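Local coordinates for L-lysine 6-oxidase (Marinomonas mediterranea, PDB 3WEV), which oxidises the epsilon-amino group of free L-lysine with a protein-derived cysteine tryptophylquinone cofactor, releasing ammonium and the hydrogen peroxide that makes it antibacterial, at residues 526-531 / 570-575; 21-26 / 55-60; 257-262 / 443-448. All blocks are in the same frame, centred on the assembly; numbering follows the deposited sequence.

Contact 1: 526-531 / 570-575. With LYS (lysine), chain M.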
loop_
_atom_site.group_PDB
_atom_site.type_symbol
_atom_site.label_atom_id
_atom_site.label_comp_id
_atom_site.label_asym_id
_atom_site.label_seq_id
_atom_site.Cartn_x
_atom_site.Cartn_y
_atom_site.Cartn_z
ATOM N N PRO B 526 -9.453 23.587 -25.268
ATOM C CA PRO B 526 -8.197 24.223 -24.948
ATOM C C PRO B 526 -7.923 24.352 -23.489
ATOM O O PRO B 526 -6.753 24.293 -23.091
ATOM C CB PRO B 526 -8.291 25.572 -25.659
ATOM C CG PRO B 526 -9.153 25.325 -26.874
ATOM C CD PRO B 526 -10.164 24.289 -26.377
ATOM N N SER B 527 -8.975 24.438 -22.674
ATOM C CA SER B 527 -8.819 24.575 -21.196
ATOM C C SER B 527 -8.669 23.243 -20.416
ATOM O O SER B 527 -8.386 23.255 -19.227
ATOM C CB SER B 527 -9.959 25.433 -20.609
ATOM O OG SER B 527 -11.183 24.734 -20.587
ATOM N N VAL B 528 -8.734 22.121 -21.135
ATOM C CA VAL B 528 -8.802 20.837 -20.497
ATOM C C VAL B 528 -7.630 19.973 -20.849
ATOM O O VAL B 528 -7.355 19.739 -22.017
ATOM C CB VAL B 528 -10.086 20.068 -20.810
ATOM C CG1 VAL B 528 -10.059 18.730 -20.067
ATOM C CG2 VAL B 528 -11.300 20.815 -20.335
ATOM N N ASN B 529 -6.945 19.475 -19.828
ATOM C CA ASN B 529 -5.987 18.385 -20.037
ATOM C C ASN B 529 -6.457 17.004 -19.545
ATOM O O ASN B 529 -6.260 15.996 -20.254
ATOM C CB ASN B 529 -4.623 18.732 -19.430
ATOM C CG ASN B 529 -3.749 19.547 -20.373
ATOM O OD1 ASN B 529 -3.615 19.237 -21.546
ATOM N ND2 ASN B 529 -3.116 20.555 -19.843
ATOM N N LYS B 530 -7.102 16.965 -18.379
ATOM C CA LYS B 530 -7.611 15.748 -17.847
ATOM C C LYS B 530 -9.043 15.979 -17.346
ATOM O O LYS B 530 -9.493 17.103 -17.068
ATOM C CB LYS B 530 -6.702 15.174 -16.753
ATOM C CG LYS B 530 -5.373 14.702 -17.292
ATOM C CD LYS B 530 -4.480 14.184 -16.232
ATOM C CE LYS B 530 -3.172 13.768 -16.878
ATOM N NZ LYS B 530 -2.330 13.186 -15.808
ATOM N N ALA B 531 -9.745 14.885 -17.212
ATOM C CA ALA B 531 -11.130 14.898 -16.773
ATOM C C ALA B 531 -11.390 13.598 -16.023
ATOM O O ALA B 531 -10.600 12.671 -16.112
ATOM C CB ALA B 531 -12.009 14.967 -17.988
ATOM N N VAL B 570 -8.034 11.524 -15.948
ATOM C CA VAL B 570 -7.384 10.870 -17.066
ATOM C C VAL B 570 -7.495 11.778 -18.250
ATOM O O VAL B 570 -8.306 12.682 -18.264
ATOM C CB VAL B 570 -8.025 9.509 -17.395
ATOM C CG1 VAL B 570 -7.752 8.499 -16.255
ATOM C CG2 VAL B 570 -9.525 9.698 -17.638
ATOM N N PRO B 571 -6.657 11.548 -19.266
ATOM C CA PRO B 571 -6.717 12.387 -20.444
ATOM C C PRO B 571 -8.127 12.411 -21.054
ATOM O O PRO B 571 -8.746 11.392 -21.162
ATOM C CB PRO B 571 -5.749 11.682 -21.365
ATOM C CG PRO B 571 -4.642 11.252 -20.397
ATOM C CD PRO B 571 -5.511 10.604 -19.341
ATOM N N LEU B 572 -8.613 13.560 -21.420
ATOM C CA LEU B 572 -9.905 13.680 -22.053
ATOM C C LEU B 572 -9.791 13.336 -23.507
ATOM O O LEU B 572 -8.990 13.942 -24.207
ATOM C CB LEU B 572 -10.419 15.115 -21.950
ATOM C CG LEU B 572 -11.754 15.341 -22.683
ATOM C CD1 LEU B 572 -12.906 14.721 -21.946
ATOM C CD2 LEU B 572 -12.032 16.838 -22.863
ATOM N N PRO B 573 -10.570 12.372 -23.998
ATOM C CA PRO B 573 -10.551 12.136 -25.469
ATOM C C PRO B 573 -11.254 13.207 -26.228
ATOM O O PRO B 573 -12.142 13.854 -25.670
ATOM C CB PRO B 573 -11.251 10.767 -25.643
ATOM C CG PRO B 573 -11.723 10.393 -24.280
ATOM C CD PRO B 573 -11.515 11.499 -23.292
ATOM N N PRO B 574 -10.908 13.422 -27.504
ATOM C CA PRO B 574 -9.846 12.670 -28.243
ATOM C C PRO B 574 -8.467 13.210 -27.883
ATOM O O PRO B 574 -8.268 14.441 -27.615
ATOM C CB PRO B 574 -10.205 12.882 -29.705
ATOM C CG PRO B 574 -10.758 14.264 -29.699
ATOM C CD PRO B 574 -11.525 14.431 -28.363
ATOM N N ALA B 575 -7.514 12.304 -27.814
ATOM C CA ALA B 575 -6.159 12.674 -27.403
ATOM C C ALA B 575 -5.090 12.142 -28.341
ATOM O O ALA B 575 -5.331 11.216 -29.161
ATOM C CB ALA B 575 -5.902 12.254 -25.960
HETATM N N LYS M . 2.710 12.099 -17.157
HETATM C CA LYS M . 2.789 12.932 -15.925
HETATM C C LYS M . 1.352 13.219 -15.390
HETATM O O LYS M . 1.274 13.664 -14.211
HETATM C CB LYS M . 3.665 14.189 -16.154
HETATM C CG LYS M . 4.994 14.122 -16.912
HETATM C CD LYS M . 6.132 14.947 -16.315
HETATM C CE LYS M . 7.231 15.270 -17.325
HETATM N NZ LYS M . 8.009 16.338 -17.397
HETATM O OXT LYS M . 0.272 13.038 -16.049
#
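The carbonyl oxygen of V570 is gripped from the 526-531 side: A531 N donates to V570 O over 2.8 Å, and K530 CA adds a CH···O contact to the same V570 O at 3.2 Å. The bond is returned, with V570 N giving to A531 O at 2.8 Å and 175°. This reciprocal pair makes A531 and V570 the hydrogen-bonded step, and K530 with P571 the non-hydrogen-bonded step, at the end of the two-stranded antiparallel ribbon formed by strands 530-543 and 557-571. Beyond it both chains leave the ladder, and the contact turns apolar. L572 touches V528 with one methyl, CD2 lying 3.9 Å from V528 CG1, and A531 with the other, CD1 lying 4.1 Å from A531 CB. N529 gives its ND2 to S387 O and N384 O. K530 runs out fully extended, its CG beside the backbone N (chi1 -68°), and NZ donates to OXT of the bound lysine at 2.6 Å. Q519 and C448 O also hold that lysine. The positive charge of K530 NZ probably stabilises the negative carboxylate of the ligand, consistent with K530 helping to recognise that end of the substrate.

Contact 2: 21-26 / 55-60. With EDO (1,2-ethanediol), chain S.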
loop_
_atom_site.group_PDB
_atom_site.type_symbol
_atom_site.label_atom_id
_atom_site.label_comp_id
_atom_site.label_asym_id
_atom_site.label_seq_id
_atom_site.Cartn_x
_atom_site.Cartn_y
_atom_site.Cartn_z
ATOM N N ASN B 21 36.673 7.528 -11.065
ATOM C CA ASN B 21 36.416 7.055 -12.426
ATOM C C ASN B 21 35.354 7.939 -13.143
ATOM O O ASN B 21 34.129 7.786 -12.922
ATOM C CB ASN B 21 35.937 5.621 -12.378
ATOM C CG ASN B 21 35.805 5.017 -13.778
ATOM O OD1 ASN B 21 36.177 5.630 -14.749
ATOM N ND2 ASN B 21 35.360 3.798 -13.856
ATOM N N PHE B 22 35.850 8.895 -13.911
ATOM C CA PHE B 22 34.972 9.917 -14.495
ATOM C C PHE B 22 35.368 10.242 -15.940
ATOM O O PHE B 22 36.467 9.890 -16.392
ATOM C CB PHE B 22 34.938 11.158 -13.634
ATOM C CG PHE B 22 36.277 11.765 -13.320
ATOM C CD1 PHE B 22 36.852 12.647 -14.170
ATOM C CD2 PHE B 22 36.922 11.462 -12.134
ATOM C CE1 PHE B 22 38.086 13.248 -13.872
ATOM C CE2 PHE B 22 38.168 12.004 -11.829
ATOM C CZ PHE B 22 38.749 12.919 -12.688
ATOM N N VAL B 23 34.467 10.901 -16.658
ATOM C CA VAL B 23 34.732 11.447 -17.973
ATOM C C VAL B 23 34.605 12.946 -17.813
ATOM O O VAL B 23 34.121 13.412 -16.787
ATOM C CB VAL B 23 33.735 10.985 -19.081
ATOM C CG1 VAL B 23 33.911 9.514 -19.367
ATOM C CG2 VAL B 23 32.262 11.223 -18.740
ATOM N N LEU B 24 35.114 13.701 -18.781
ATOM C CA LEU B 24 35.018 15.140 -18.790
ATOM C C LEU B 24 34.003 15.632 -19.803
ATOM O O LEU B 24 33.481 14.850 -20.597
ATOM C CB LEU B 24 36.366 15.747 -19.153
ATOM C CG LEU B 24 37.529 15.379 -18.220
ATOM C CD1 LEU B 24 38.848 16.032 -18.651
ATOM C CD2 LEU B 24 37.150 15.855 -16.845
ATOM N N ASN B 25 33.675 16.922 -19.690
ATOM C CA ASN B 25 32.506 17.482 -20.338
ATOM C C ASN B 25 32.560 17.388 -21.847
ATOM O O ASN B 25 33.610 17.433 -22.455
ATOM C CB ASN B 25 32.366 18.983 -20.005
ATOM C CG ASN B 25 33.652 19.724 -20.207
ATOM O OD1 ASN B 25 34.548 19.612 -19.395
ATOM N ND2 ASN B 25 33.776 20.463 -21.324
ATOM N N PRO B 26 31.409 17.290 -22.469
ATOM C CA PRO B 26 31.393 17.496 -23.908
ATOM C C PRO B 26 31.976 18.853 -24.325
ATOM O O PRO B 26 31.881 19.804 -23.563
ATOM C CB PRO B 26 29.907 17.485 -24.236
ATOM C CG PRO B 26 29.227 16.787 -23.118
ATOM C CD PRO B 26 30.074 17.077 -21.894
ATOM N N CYS B 55 28.248 0.427 -13.416
ATOM C CA CYS B 55 27.971 1.694 -12.711
ATOM C C CYS B 55 28.314 2.867 -13.598
ATOM O O CYS B 55 29.340 2.889 -14.320
ATOM C CB CYS B 55 28.690 1.793 -11.368
ATOM S SG CYS B 55 28.332 0.369 -10.251
ATOM N N ILE B 56 27.453 3.878 -13.577
ATOM C CA ILE B 56 27.631 4.995 -14.475
ATOM C C ILE B 56 28.774 5.906 -13.965
ATOM O O ILE B 56 28.799 6.306 -12.771
ATOM C CB ILE B 56 26.317 5.768 -14.641
ATOM C CG1 ILE B 56 25.315 4.901 -15.421
ATOM C CG2 ILE B 56 26.538 7.137 -15.277
ATOM C CD1 ILE B 56 23.937 5.498 -15.420
ATOM N N ARG B 57 29.687 6.232 -14.869
ATOM C CA ARG B 57 30.757 7.186 -14.558
ATOM C C ARG B 57 30.252 8.629 -14.467
ATOM O O ARG B 57 29.509 9.096 -15.332
ATOM C CB ARG B 57 31.849 7.086 -15.606
ATOM C CG ARG B 57 32.452 5.688 -15.663
ATOM C CD ARG B 57 33.225 5.461 -16.942
ATOM N NE ARG B 57 34.487 6.226 -16.996
ATOM C CZ ARG B 57 35.220 6.442 -18.080
ATOM N NH1 ARG B 57 34.843 6.016 -19.249
ATOM N NH2 ARG B 57 36.351 7.111 -17.976
ATOM N N ARG B 58 30.643 9.340 -13.412
ATOM C CA ARG B 58 30.430 10.792 -13.360
ATOM C C ARG B 58 30.987 11.497 -14.547
ATOM O O ARG B 58 32.004 11.039 -15.132
ATOM C CB ARG B 58 30.984 11.413 -12.069
ATOM C CG ARG B 58 30.180 11.001 -10.843
ATOM C CD ARG B 58 30.530 11.812 -9.570
ATOM N NE ARG B 58 31.943 11.608 -9.203
ATOM C CZ ARG B 58 32.553 12.246 -8.193
ATOM N NH1 ARG B 58 31.894 13.192 -7.485
ATOM N NH2 ARG B 58 33.836 11.980 -7.936
ATOM N N GLN B 59 30.322 12.598 -14.911
ATOM C CA GLN B 59 30.815 13.533 -15.862
ATOM C C GLN B 59 31.171 14.782 -15.133
ATOM O O GLN B 59 30.365 15.308 -14.373
ATOM C CB GLN B 59 29.763 13.877 -16.892
ATOM C CG GLN B 59 30.134 14.859 -17.957
ATOM C CD GLN B 59 28.992 14.967 -18.988
ATOM O OE1 GLN B 59 28.564 13.971 -19.500
ATOM N NE2 GLN B 59 28.474 16.091 -19.186
ATOM N N GLY B 60 32.376 15.258 -15.372
ATOM C CA GLY B 60 32.836 16.470 -14.675
ATOM C C GLY B 60 32.945 17.602 -15.619
ATOM O O GLY B 60 33.064 17.410 -16.816
HETATM C C1 EDO S . 36.658 1.421 -15.812
HETATM O O1 EDO S . 35.674 2.302 -16.380
HETATM C C2 EDO S . 36.171 -0.010 -15.878
HETATM O O2 EDO S . 36.099 -0.669 -14.611
HETATM O O HOH W 1 32.217 8.263 -11.282
HETATM O O HOH W 2 33.789 10.075 -10.570
#
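This is a short, weakly bonded parallel strand pairing within the mixed sheet of the N-terminal domain, whose family belongs to the E-set clan of immunoglobulin-like folds. Strand 22-24 runs beside the start of strand 58-66, with the two short axes 34° apart and 4.6 Å at their closest. V23 is paired with Q59 and bonds to the residues flanking it, as parallel pairing requires: V23 N donates to R58 O at 2.9 Å, and G60 N to V23 O at the same distance. Beside N21 the ladder gives way to water, one molecule accepting from R58 N while lying close to N21 O.

The face carrying F22 and R58 meets L196 of strand 193-196, and the ring of F22 stacks with H36. R58 sends its guanidinium to G197 O, T184 and T19 O.

R57 takes the largest share of the buried surface. Its chain bends at chi3 (71°), bringing the guanidinium across V23, whose CG1 sits over the centre of one face, 3.5 Å above the plane. N48 O and a salt bridge to E35 are the main polar partners of that group; within the contact R57 makes weak bonds, NE to N21 OD1 at 2.9 Å and NH2 to F22 O at 3.2 Å. The N21 amide plane is turned 38° from the guanidinium. An ethanediol molecule, probably from the crystallisation liquor, puts O1 over the other face of R57, where N21 ND2 donates to EDO O1 at 3.0 Å.

Contact 3: 257-262 / 443-448; sequences NISTLS and VGLPMC. With LYS (lysine), chain M.
S259, V443 and L261 carry most of this buried contact. The carbonyl oxygen of S259 takes two bonds, from G444 N at 2.9 Å and from L445 N at 3.3 Å; both donors approach from the same face of the carbonyl plane, the second well above it. A water ties the two backbones together again, accepting from S259 N and donating to L445 O. The S259 side chain lies against L445 CD1, while its OG is bonded to Q409. V443 pushes CG2 against the flat amide of N257, 3.7 Å from N257 OD1, and the ND2 of that amide is hydrogen-bonded to Q584.

Here the chain enters helix 261-272. T260 is the N-cap: its side chain caps a backbone N just past S262, and D263 reaches back to T260 N, as in a capping box. In the first turn, CG of L261 swings anti to its backbone N (chi1 -162°), which carries CD1 to within 3.5 Å of M447 CE, the two side chains meeting at about a right angle. On either side of M447 the loop lines the cofactor: P446 O and C448 N are hydrogen-bonded to the tryptophylquinone at position 581, and C448 O accepts from NZ of the bound lysine at 2.8 Å.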
loop_
_atom_site.group_PDB
_atom_site.type_symbol
_atom_site.label_atom_id
_atom_site.label_comp_id
_atom_site.label_asym_id
_atom_site.label_seq_id
_atom_site.Cartn_x
_atom_site.Cartn_y
_atom_site.Cartn_z
ATOM N N ASN B 257 18.461 18.287 -28.317
ATOM C CA ASN B 257 17.141 18.810 -28.144
ATOM C C ASN B 257 16.899 19.921 -29.136
ATOM O O ASN B 257 17.756 20.736 -29.386
ATOM C CB ASN B 257 16.926 19.326 -26.714
ATOM C CG ASN B 257 16.930 18.181 -25.677
ATOM O OD1 ASN B 257 15.916 17.482 -25.493
ATOM N ND2 ASN B 257 18.074 17.949 -25.061
ATOM N N ILE B 258 15.724 19.899 -29.740
ATOM C CA ILE B 258 15.351 20.916 -30.693
ATOM C C ILE B 258 15.503 22.326 -30.125
ATOM O O ILE B 258 16.107 23.163 -30.798
ATOM C CB ILE B 258 13.913 20.675 -31.210
ATOM C CG1 ILE B 258 13.898 19.507 -32.158
ATOM C CG2 ILE B 258 13.444 21.907 -31.946
ATOM C CD1 ILE B 258 12.512 18.933 -32.408
ATOM N N SER B 259 15.020 22.581 -28.912
ATOM C CA SER B 259 15.383 23.779 -28.155
ATOM C C SER B 259 16.174 23.372 -26.919
ATOM O O SER B 259 15.665 22.757 -25.988
ATOM C CB SER B 259 14.155 24.602 -27.762
ATOM O OG SER B 259 13.296 24.874 -28.889
ATOM N N THR B 260 17.453 23.693 -26.927
ATOM C CA THR B 260 18.358 23.439 -25.794
ATOM C C THR B 260 18.339 24.629 -24.805
ATOM O O THR B 260 17.844 25.716 -25.129
ATOM C CB THR B 260 19.839 23.287 -26.275
ATOM O OG1 THR B 260 20.398 24.585 -26.594
ATOM C CG2 THR B 260 19.929 22.421 -27.517
ATOM N N LEU B 261 18.973 24.456 -23.641
ATOM C CA LEU B 261 19.037 25.564 -22.672
ATOM C C LEU B 261 19.966 26.709 -23.170
ATOM O O LEU B 261 19.813 27.890 -22.734
ATOM C CB LEU B 261 19.448 25.048 -21.318
ATOM C CG LEU B 261 19.148 25.963 -20.125
ATOM C CD1 LEU B 261 17.646 26.127 -19.921
ATOM C CD2 LEU B 261 19.795 25.302 -18.938
ATOM N N SER B 262 20.900 26.378 -24.080
ATOM C CA SER B 262 21.642 27.434 -24.772
ATOM C C SER B 262 20.726 28.297 -25.601
ATOM O O SER B 262 20.772 29.533 -25.541
ATOM C CB SER B 262 22.747 26.874 -25.618
ATOM O OG SER B 262 23.514 27.915 -26.248
ATOM N N VAL B 443 18.163 20.218 -21.662
ATOM C CA VAL B 443 16.828 20.510 -22.187
ATOM C C VAL B 443 16.477 21.990 -22.043
ATOM O O VAL B 443 16.634 22.556 -20.969
ATOM C CB VAL B 443 15.790 19.664 -21.468
ATOM C CG1 VAL B 443 14.388 20.169 -21.781
ATOM C CG2 VAL B 443 15.991 18.210 -21.853
ATOM N N GLY B 444 16.044 22.619 -23.128
ATOM C CA GLY B 444 15.448 23.972 -23.040
ATOM C C GLY B 444 13.910 23.966 -22.967
ATOM O O GLY B 444 13.345 24.628 -22.121
ATOM N N LEU B 445 13.247 23.226 -23.866
ATOM C CA LEU B 445 11.784 23.085 -23.857
ATOM C C LEU B 445 11.358 21.658 -24.218
ATOM O O LEU B 445 12.059 21.001 -24.937
ATOM C CB LEU B 445 11.168 24.025 -24.886
ATOM C CG LEU B 445 11.410 25.542 -24.726
ATOM C CD1 LEU B 445 10.958 26.190 -26.024
ATOM C CD2 LEU B 445 10.614 26.058 -23.541
ATOM N N PRO B 446 10.207 21.182 -23.729
ATOM C CA PRO B 446 9.337 21.869 -22.766
ATOM C C PRO B 446 9.883 21.727 -21.381
ATOM O O PRO B 446 10.828 20.941 -21.135
ATOM C CB PRO B 446 8.054 21.074 -22.856
ATOM C CG PRO B 446 8.514 19.679 -23.214
ATOM C CD PRO B 446 9.672 19.837 -24.106
ATOM N N MET B 447 9.283 22.440 -20.438
ATOM C CA MET B 447 9.728 22.408 -19.056
ATOM C C MET B 447 8.554 22.185 -18.119
ATOM O O MET B 447 7.886 23.129 -17.675
ATOM C CB MET B 447 10.468 23.732 -18.704
ATOM C CG MET B 447 11.926 23.792 -19.165
ATOM S SD MET B 447 12.582 25.453 -18.825
ATOM C CE MET B 447 14.341 25.186 -19.048
ATOM N N CYS B 448 8.306 20.923 -17.797
ATOM C CA CYS B 448 7.148 20.533 -16.956
ATOM C C CYS B 448 7.446 19.358 -16.032
ATOM O O CYS B 448 6.671 18.403 -16.009
ATOM C CB CYS B 448 5.984 20.195 -17.849
ATOM S SG CYS B 448 4.350 20.047 -17.008
HETATM N N LYS M . 2.710 12.099 -17.157
HETATM C CA LYS M . 2.789 12.932 -15.925
HETATM C C LYS M . 1.352 13.219 -15.390
HETATM O O LYS M . 1.274 13.664 -14.211
HETATM C CB LYS M . 3.665 14.189 -16.154
HETATM C CG LYS M . 4.994 14.122 -16.912
HETATM C CD LYS M . 6.132 14.947 -16.315
HETATM C CE LYS M . 7.231 15.270 -17.325
HETATM N NZ LYS M . 8.009 16.338 -17.397
HETATM O OXT LYS M . 0.272 13.038 -16.049
HETATM O O HOH W 3 12.561 21.333 -27.759
#

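Along the chain the contacts do not nest: contact 2 closes first, then contact 3, then contact 1. Contact 2 belongs to the large mixed sheet of the N-terminal domain, contact 3 to the entry of helix 261-272 and the loop after helix 433-439, and contact 1 to the base of the two-stranded ribbon. Contacts 1 and 2 lie on opposite sides of the chain's centre, their own centres 41 Å apart. Contact 3, deeper inside, is 24 Å from contact 1 and 22 Å from contact 2, centre to centre. Contacts 1 and 3 never touch, yet they hold opposite ends of one bound lysine, carboxylate and epsilon nitrogen, while contact 2 stands apart from that site.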